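Local coordinates for regulator of G-protein signaling 1 (Homo sapiens, PDB 2BV1), which raises the GTPase activity of G protein alpha subunits, driving them into the inactive GDP-bound form and so damping signalling from G protein-coupled receptors, at residues R96-K101 against F111-K116; N37-F42 against E50-W55. All coordinates share one frame; numbering follows the deposited sequence.

Both contacts belong to the RGS domain, the all-helical part of the protein that acts on G alpha, and they follow one another along the chain: contact 2 (37-42 with 50-55) is complete before contact 1 (96-101 with 111-116) begins. Contact 1, farther from the middle of the chain, lies inside the four-helix bundle of helices 50-62, 69-81, 93-103 and 112-131; contact 2 joins helix 33-45 of the terminal-helix subdomain to that bundle through helix 50-62. Their centres are about 19 Å apart, yet they meet where helix 50-62 packs on the start of helix 112-131 and the residue before it, F54 against F111, A114 and Q115, and W55 against Q115.

Contact 1: residues R96-K101 against F111-K116; sequences RESTAK and FDEAQK
T99 of helix 93-103 reaches across to F111 and A114 with both branches of its side chain, one apolar and one polar. From its CB, which points at the opposite segment, CG2 runs anti to the backbone N; T99 CG2 comes to rest by the ring, 3.8 Å from both F111 CD1 and F111 CE1, so that a single methyl spans one ring bond. The two side chains cross at about a right angle. The same torsion, chi1 -62°, sets OG1 beside the backbone N, where T99 OG1 lies 3.9 Å from A114 CB and hydrogen-bonds to the carbonyl oxygen of T95 one turn earlier. A water adds to this by donating to T99 OG1 at 2.7 Å. The same water accepts from A114 N at 3.1 Å, tying the threonine hydroxyl to the first turn of helix 112-131. Closer to solvent, S98 OG and E113 OE1 approach to 3.5 Å without a direct hydrogen bond. A second water joins them, 2.7 Å from S98 OG, with weak bonds to E113 OE1 and T99 OG1; S98 OG is also bonded back to R94 O and T95 O. The extended chain of E113 (chi2 -175°) brings OE1 up to this water. Deeper in, the F111 ring meets Y61 edge-to-face and packs on C58, A73, I76 and I103. The contact thus joins two helices of the RGS four-helix bundle, 93-103 and 112-131, by divided chemistry: a methyl-to-ring meeting in the apolar core, and polar groups bridged by water instead of bonding directly. The outer water is held chiefly by S98, so the E113 carboxylate is linked to helix 93-103 here through a weak water bond.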
ATOM      1  N   ARG A  96       2.285  -3.909  16.005  1.00 38.18           N
ATOM      2  CA  ARG A  96       3.299  -2.860  16.127  1.00 39.11           C
ATOM      3  C   ARG A  96       4.459  -3.294  17.015  1.00 39.13           C
ATOM      4  O   ARG A  96       5.606  -3.217  16.594  1.00 38.37           O
ATOM      5  CB  ARG A  96       2.671  -1.557  16.633  1.00 39.43           C
ATOM      6  CG  ARG A  96       3.499  -0.305  16.366  1.00 41.27           C
ATOM      7  CD  ARG A  96       2.812   0.980  16.839  1.00 42.48           C
ATOM      8  NE  ARG A  96       1.377   1.016  16.500  1.00 47.17           N
ATOM      9  CZ  ARG A  96       0.370   0.923  17.390  1.00 49.73           C
ATOM     10  NH1 ARG A  96       0.578   0.796  18.703  1.00 49.65           N
ATOM     11  NH2 ARG A  96      -0.879   0.970  16.958  1.00 51.38           N
ATOM     12  N   GLU A  97       4.158  -3.778  18.231  1.00 39.30           N
ATOM     13  CA  GLU A  97       5.180  -4.242  19.160  1.00 39.71           C
ATOM     14  C   GLU A  97       6.033  -5.383  18.590  1.00 39.51           C
ATOM     15  O   GLU A  97       7.279  -5.378  18.742  1.00 38.92           O
ATOM     16  CB  GLU A  97       4.556  -4.678  20.506  1.00 40.42           C
ATOM     17  CG  GLU A  97       3.827  -3.551  21.255  1.00 42.36           C
ATOM     18  CD  GLU A  97       4.613  -2.960  22.426  1.00 47.31           C
ATOM     19  OE1 GLU A  97       5.109  -3.718  23.310  1.00 46.70           O
ATOM     20  OE2 GLU A  97       4.689  -1.706  22.475  1.00 51.03           O
ATOM     21  N   SER A  98       5.399  -6.368  17.961  1.00 38.77           N
ATOM     22  CA  SER A  98       6.188  -7.446  17.344  1.00 39.79           C
ATOM     23  C   SER A  98       7.035  -6.976  16.140  1.00 39.64           C
ATOM     24  O   SER A  98       8.163  -7.451  15.966  1.00 39.34           O
ATOM     25  CB  SER A  98       5.348  -8.673  16.984  1.00 40.04           C
ATOM     26  OG  SER A  98       4.396  -8.371  16.025  1.00 41.80           O
ATOM     27  N   THR A  99       6.508  -6.053  15.336  1.00 39.23           N
ATOM     28  CA  THR A  99       7.269  -5.482  14.216  1.00 39.30           C
ATOM     29  C   THR A  99       8.533  -4.744  14.754  1.00 39.79           C
ATOM     30  O   THR A  99       9.642  -4.927  14.236  1.00 38.95           O
ATOM     31  CB  THR A  99       6.395  -4.554  13.362  1.00 38.72           C
ATOM     32  OG1 THR A  99       5.308  -5.289  12.774  1.00 37.18           O
ATOM     33  CG2 THR A  99       7.204  -3.859  12.195  1.00 39.65           C
ATOM     34  N   ALA A 100       8.338  -3.939  15.802  1.00 40.02           N
ATOM     35  CA  ALA A 100       9.402  -3.198  16.433  1.00 40.59           C
ATOM     36  C   ALA A 100      10.544  -4.126  16.881  1.00 41.91           C
ATOM     37  O   ALA A 100      11.715  -3.785  16.768  1.00 41.02           O
ATOM     38  CB  ALA A 100       8.859  -2.432  17.602  1.00 40.69           C
ATOM     39  N   LYS A 101      10.179  -5.293  17.401  1.00 42.66           N
ATOM     40  CA  LYS A 101      11.133  -6.294  17.809  1.00 44.15           C
ATOM     41  C   LYS A 101      11.880  -6.894  16.616  1.00 45.28           C
ATOM     42  O   LYS A 101      13.074  -7.189  16.727  1.00 45.87           O
ATOM     43  CB  LYS A 101      10.440  -7.419  18.583  1.00 43.93           C
ATOM     44  CG  LYS A 101      10.217  -7.112  20.046  1.00 45.90           C
ATOM     45  N   PHE A 111       8.131  -7.312   7.752  1.00 38.37           N
ATOM     46  CA  PHE A 111       6.937  -6.476   7.676  1.00 38.51           C
ATOM     47  C   PHE A 111       5.679  -7.200   7.171  1.00 38.40           C
ATOM     48  O   PHE A 111       4.638  -6.535   6.982  1.00 37.44           O
ATOM     49  CB  PHE A 111       7.194  -5.233   6.778  1.00 37.81           C
ATOM     50  CG  PHE A 111       8.225  -4.321   7.320  1.00 36.94           C
ATOM     51  CD1 PHE A 111       7.938  -3.532   8.435  1.00 36.82           C
ATOM     52  CD2 PHE A 111       9.492  -4.252   6.746  1.00 37.11           C
ATOM     53  CE1 PHE A 111       8.898  -2.692   8.984  1.00 37.57           C
ATOM     54  CE2 PHE A 111      10.467  -3.437   7.287  1.00 35.24           C
ATOM     55  CZ  PHE A 111      10.183  -2.642   8.386  1.00 36.55           C
ATOM     56  N   ASP A 112       5.783  -8.518   6.956  1.00 38.94           N
ATOM     57  CA  ASP A 112       4.674  -9.347   6.434  1.00 40.24           C
ATOM     58  C   ASP A 112       3.385  -9.235   7.261  1.00 39.66           C
ATOM     59  O   ASP A 112       2.296  -9.164   6.708  1.00 40.07           O
ATOM     60  CB  ASP A 112       5.087 -10.809   6.394  1.00 41.38           C
ATOM     61  CG  ASP A 112       6.024 -11.131   5.223  1.00 44.24           C
ATOM     62  OD1 ASP A 112       6.377 -10.225   4.438  1.00 45.97           O
ATOM     63  OD2 ASP A 112       6.375 -12.314   5.099  1.00 47.52           O
ATOM     64  N   GLU A 113       3.508  -9.202   8.577  1.00 40.36           N
ATOM     65  CA  GLU A 113       2.327  -9.129   9.442  1.00 41.79           C
ATOM     66  C   GLU A 113       1.661  -7.759   9.319  1.00 39.03           C
ATOM     67  O   GLU A 113       0.448  -7.641   9.107  1.00 37.36           O
ATOM     68  CB  GLU A 113       2.682  -9.431  10.903  1.00 41.87           C
ATOM     69  CG  GLU A 113       2.637 -10.898  11.302  1.00 45.93           C
ATOM     70  CD  GLU A 113       2.893 -11.105  12.797  1.00 47.29           C
ATOM     71  OE1 GLU A 113       2.544 -10.194  13.614  1.00 55.73           O
ATOM     72  OE2 GLU A 113       3.443 -12.181  13.159  1.00 53.88           O
ATOM     73  N   ALA A 114       2.464  -6.710   9.444  1.00 38.72           N
ATOM     74  CA  ALA A 114       1.967  -5.349   9.332  1.00 37.29           C
ATOM     75  C   ALA A 114       1.426  -5.078   7.938  1.00 37.59           C
ATOM     76  O   ALA A 114       0.395  -4.404   7.772  1.00 38.39           O
ATOM     77  CB  ALA A 114       3.036  -4.338   9.716  1.00 37.37           C
ATOM     78  N   GLN A 115       2.052  -5.678   6.944  1.00 37.74           N
ATOM     79  CA  GLN A 115       1.671  -5.442   5.547  1.00 37.73           C
ATOM     80  C   GLN A 115       0.274  -6.074   5.315  1.00 37.15           C
ATOM     81  O   GLN A 115      -0.579  -5.514   4.661  1.00 35.52           O
ATOM     82  CB  GLN A 115       2.674  -6.066   4.607  1.00 37.12           C
ATOM     83  CG  GLN A 115       2.366  -5.722   3.145  1.00 39.64           C
ATOM     84  CD  GLN A 115       3.375  -6.255   2.143  1.00 37.66           C
ATOM     85  OE1 GLN A 115       4.160  -7.143   2.445  1.00 41.72           O
ATOM     86  NE2 GLN A 115       3.348  -5.700   0.925  1.00 40.56           N
ATOM     87  N   LYS A 116       0.096  -7.270   5.857  1.00 38.24           N
ATOM     88  CA  LYS A 116      -1.159  -7.963   5.751  1.00 38.25           C
ATOM     89  C   LYS A 116      -2.296  -7.184   6.384  1.00 37.63           C
ATOM     90  O   LYS A 116      -3.332  -7.047   5.794  1.00 38.58           O
ATOM     91  CB  LYS A 116      -1.032  -9.349   6.313  1.00 38.65           C
ATOM     92  CG  LYS A 116      -2.193 -10.255   5.891  1.00 42.38           C
TER
HETATM   93  O   HOH W   1       5.181  -8.590  13.502  1.00 55.87           O
HETATM   94  O   HOH W   2       5.287  -6.946  10.702  1.00 32.17           O

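Contact 2: residues N37-F42 against E50-W55; sequences NVFGSF and ENIEFW
I52 of helix 50-62 meets F39 and G40 of helix 33-45 through its terminal methyl alone. I52 CD1 lies 4.0 Å from F39 CD2, oblique to the ring, and 4.1 Å from the backbone N of G40. With no side chain at G40, the methyl comes up to the bare helix backbone at the point where the two segments run nearest, 6.6 Å between G40 CA and I52 CA. Both isoleucine torsions are extended (chi1 -167°, chi2 -177°), which carries CD1 straight out from its helix. F39 holds its CG anti to the backbone N (chi1 -176°), and its ring swings from the flank of its helix toward I52. A step further out, N37 O accepts from both S41 N and S41 OG, from opposite faces of its carbonyl plane, S41 OG at 2.7 Å; this bond lies within the turn that carries F39 and G40. The F39 ring stands edge-to-face with F130 and touches S126 of helix 112-131. Helix 26-31 closes over the pair, L26 and L29 on F39 and L30 on I52, so that helices 26-31, 33-45, 50-62 and 112-131 converge at this junction between the terminal-helix subdomain and the four-helix bundle of the RGS fold.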
ATOM      1  N   ASN A  37      -1.130   4.298  -9.107  1.00 35.65           N
ATOM      2  CA  ASN A  37      -1.027   5.723  -9.152  1.00 35.67           C
ATOM      3  C   ASN A  37      -2.393   6.411  -8.951  1.00 35.89           C
ATOM      4  O   ASN A  37      -2.473   7.437  -8.292  1.00 36.34           O
ATOM      5  CB  ASN A  37      -0.392   6.212 -10.525  1.00 34.25           C
ATOM      6  CG  ASN A  37       1.107   5.844 -10.705  1.00 37.51           C
ATOM      7  OD1 ASN A  37       1.637   5.787 -11.856  1.00 34.66           O
ATOM      8  ND2 ASN A  37       1.801   5.663  -9.602  1.00 32.65           N
ATOM      9  N   VAL A  38      -3.434   5.908  -9.605  1.00 35.55           N
ATOM     10  CA  VAL A  38      -4.776   6.520  -9.490  1.00 35.36           C
ATOM     11  C   VAL A  38      -5.390   6.239  -8.077  1.00 34.42           C
ATOM     12  O   VAL A  38      -5.922   7.111  -7.419  1.00 34.65           O
ATOM     13  CB  VAL A  38      -5.698   6.017 -10.650  1.00 35.30           C
ATOM     14  CG1 VAL A  38      -7.116   6.602 -10.531  1.00 37.56           C
ATOM     15  CG2 VAL A  38      -5.163   6.441 -12.045  1.00 34.70           C
ATOM     16  N   PHE A  39      -5.248   5.019  -7.608  1.00 35.84           N
ATOM     17  CA  PHE A  39      -5.686   4.682  -6.233  1.00 36.59           C
ATOM     18  C   PHE A  39      -4.927   5.511  -5.185  1.00 36.53           C
ATOM     19  O   PHE A  39      -5.528   6.139  -4.304  1.00 36.18           O
ATOM     20  CB  PHE A  39      -5.522   3.193  -6.029  1.00 35.95           C
ATOM     21  CG  PHE A  39      -6.014   2.693  -4.703  1.00 38.19           C
ATOM     22  CD1 PHE A  39      -7.258   3.052  -4.202  1.00 37.81           C
ATOM     23  CD2 PHE A  39      -5.229   1.851  -3.944  1.00 39.10           C
ATOM     24  CE1 PHE A  39      -7.720   2.510  -2.980  1.00 39.21           C
ATOM     25  CE2 PHE A  39      -5.696   1.373  -2.685  1.00 38.51           C
ATOM     26  CZ  PHE A  39      -6.924   1.706  -2.242  1.00 35.31           C
ATOM     27  N   GLY A  40      -3.605   5.547  -5.338  1.00 38.12           N
ATOM     28  CA  GLY A  40      -2.768   6.447  -4.590  1.00 37.34           C
ATOM     29  C   GLY A  40      -3.264   7.867  -4.509  1.00 38.55           C
ATOM     30  O   GLY A  40      -3.249   8.470  -3.425  1.00 36.61           O
ATOM     31  N   SER A  41      -3.644   8.441  -5.673  1.00 38.98           N
ATOM     32  CA  SER A  41      -4.116   9.803  -5.714  1.00 39.09           C
ATOM     33  C   SER A  41      -5.406   9.964  -4.896  1.00 37.86           C
ATOM     34  O   SER A  41      -5.579  10.933  -4.182  1.00 36.90           O
ATOM     35  CB  SER A  41      -4.364  10.247  -7.168  1.00 40.27           C
ATOM     36  OG  SER A  41      -3.179  10.067  -7.955  1.00 45.96           O
ATOM     37  N   PHE A  42      -6.312   9.012  -5.028  1.00 37.60           N
ATOM     38  CA  PHE A  42      -7.575   8.998  -4.221  1.00 38.20           C
ATOM     39  C   PHE A  42      -7.315   8.893  -2.703  1.00 37.23           C
ATOM     40  O   PHE A  42      -7.893   9.615  -1.926  1.00 37.95           O
ATOM     41  CB  PHE A  42      -8.518   7.853  -4.708  1.00 37.33           C
ATOM     42  CG  PHE A  42      -9.662   7.562  -3.768  1.00 38.03           C
ATOM     43  CD1 PHE A  42     -10.838   8.284  -3.843  1.00 40.03           C
ATOM     44  CD2 PHE A  42      -9.573   6.530  -2.826  1.00 40.22           C
ATOM     45  CE1 PHE A  42     -11.903   8.009  -2.992  1.00 40.51           C
ATOM     46  CE2 PHE A  42     -10.626   6.257  -1.978  1.00 39.44           C
ATOM     47  CZ  PHE A  42     -11.790   6.983  -2.069  1.00 38.25           C
ATOM     48  N   GLU A  50      -0.699   6.855   3.446  1.00 40.55           N
ATOM     49  CA  GLU A  50       0.310   6.111   4.218  1.00 40.72           C
ATOM     50  C   GLU A  50       0.126   4.620   4.035  1.00 39.19           C
ATOM     51  O   GLU A  50       1.087   3.863   4.106  1.00 38.60           O
ATOM     52  CB  GLU A  50       0.327   6.471   5.726  1.00 41.11           C
ATOM     53  CG  GLU A  50      -0.831   5.931   6.606  1.00 44.57           C
ATOM     54  CD  GLU A  50      -2.111   6.771   6.500  1.00 49.97           C
ATOM     55  OE1 GLU A  50      -2.173   7.681   5.625  1.00 51.18           O
ATOM     56  OE2 GLU A  50      -3.049   6.521   7.302  1.00 52.89           O
ATOM     57  N   ASN A  51      -1.106   4.197   3.761  1.00 38.08           N
ATOM     58  CA  ASN A  51      -1.390   2.765   3.604  1.00 38.56           C
ATOM     59  C   ASN A  51      -0.751   2.170   2.376  1.00 37.72           C
ATOM     60  O   ASN A  51      -0.129   1.102   2.440  1.00 36.65           O
ATOM     61  CB  ASN A  51      -2.914   2.472   3.647  1.00 38.67           C
ATOM     62  CG  ASN A  51      -3.460   2.529   5.037  1.00 39.98           C
ATOM     63  OD1 ASN A  51      -2.717   2.370   6.008  1.00 43.47           O
ATOM     64  ND2 ASN A  51      -4.745   2.829   5.163  1.00 45.51           N
ATOM     65  N   ILE A  52      -0.931   2.823   1.225  1.00 39.49           N
ATOM     66  CA  ILE A  52      -0.394   2.275  -0.021  1.00 38.77           C
ATOM     67  C   ILE A  52       1.113   2.500  -0.087  1.00 38.54           C
ATOM     68  O   ILE A  52       1.865   1.679  -0.596  1.00 38.92           O
ATOM     69  CB  ILE A  52      -1.106   2.835  -1.288  1.00 39.45           C
ATOM     70  CG1 ILE A  52      -0.725   1.980  -2.516  1.00 38.99           C
ATOM     71  CG2 ILE A  52      -0.754   4.305  -1.541  1.00 39.34           C
ATOM     72  CD1 ILE A  52      -1.311   2.488  -3.832  1.00 41.30           C
ATOM     73  N   GLU A  53       1.551   3.616   0.448  1.00 38.03           N
ATOM     74  CA  GLU A  53       2.969   3.910   0.501  1.00 38.61           C
ATOM     75  C   GLU A  53       3.724   2.936   1.363  1.00 37.64           C
ATOM     76  O   GLU A  53       4.771   2.422   0.966  1.00 36.07           O
ATOM     77  CB  GLU A  53       3.147   5.320   0.981  1.00 38.91           C
ATOM     78  CG  GLU A  53       2.743   6.282  -0.069  1.00 43.34           C
ATOM     79  CD  GLU A  53       3.077   7.686   0.309  1.00 49.83           C
ATOM     80  OE1 GLU A  53       3.371   7.947   1.513  1.00 55.29           O
ATOM     81  OE2 GLU A  53       3.023   8.532  -0.607  1.00 58.37           O
ATOM     82  N   PHE A  54       3.148   2.613   2.528  1.00 36.24           N
ATOM     83  CA  PHE A  54       3.693   1.551   3.349  1.00 35.99           C
ATOM     84  C   PHE A  54       3.730   0.251   2.617  1.00 36.12           C
ATOM     85  O   PHE A  54       4.763  -0.424   2.604  1.00 35.52           O
ATOM     86  CB  PHE A  54       2.899   1.370   4.687  1.00 35.99           C
ATOM     87  CG  PHE A  54       3.403   0.258   5.514  1.00 35.85           C
ATOM     88  CD1 PHE A  54       4.680   0.323   6.085  1.00 34.73           C
ATOM     89  CD2 PHE A  54       2.650  -0.918   5.679  1.00 36.15           C
ATOM     90  CE1 PHE A  54       5.176  -0.758   6.866  1.00 37.52           C
ATOM     91  CE2 PHE A  54       3.117  -1.969   6.449  1.00 34.80           C
ATOM     92  CZ  PHE A  54       4.400  -1.920   7.046  1.00 34.66           C
ATOM     93  N   TRP A  55       2.608  -0.107   1.992  1.00 37.04           N
ATOM     94  CA  TRP A  55       2.522  -1.362   1.258  1.00 37.83           C
ATOM     95  C   TRP A  55       3.596  -1.462   0.145  1.00 37.76           C
ATOM     96  O   TRP A  55       4.297  -2.442   0.049  1.00 37.66           O
ATOM     97  CB  TRP A  55       1.100  -1.541   0.695  1.00 39.44           C
ATOM     98  CG  TRP A  55       0.894  -2.876   0.112  1.00 40.05           C
ATOM     99  CD1 TRP A  55       0.471  -3.984   0.765  1.00 42.14           C
ATOM    100  CD2 TRP A  55       1.099  -3.273  -1.254  1.00 41.17           C
ATOM    101  NE1 TRP A  55       0.410  -5.043  -0.094  1.00 42.31           N
ATOM    102  CE2 TRP A  55       0.791  -4.636  -1.337  1.00 41.11           C
ATOM    103  CE3 TRP A  55       1.518  -2.602  -2.412  1.00 42.12           C
ATOM    104  CZ2 TRP A  55       0.894  -5.352  -2.509  1.00 42.79           C
ATOM    105  CZ3 TRP A  55       1.598  -3.314  -3.585  1.00 41.84           C
ATOM    106  CH2 TRP A  55       1.280  -4.678  -3.625  1.00 40.59           C
TER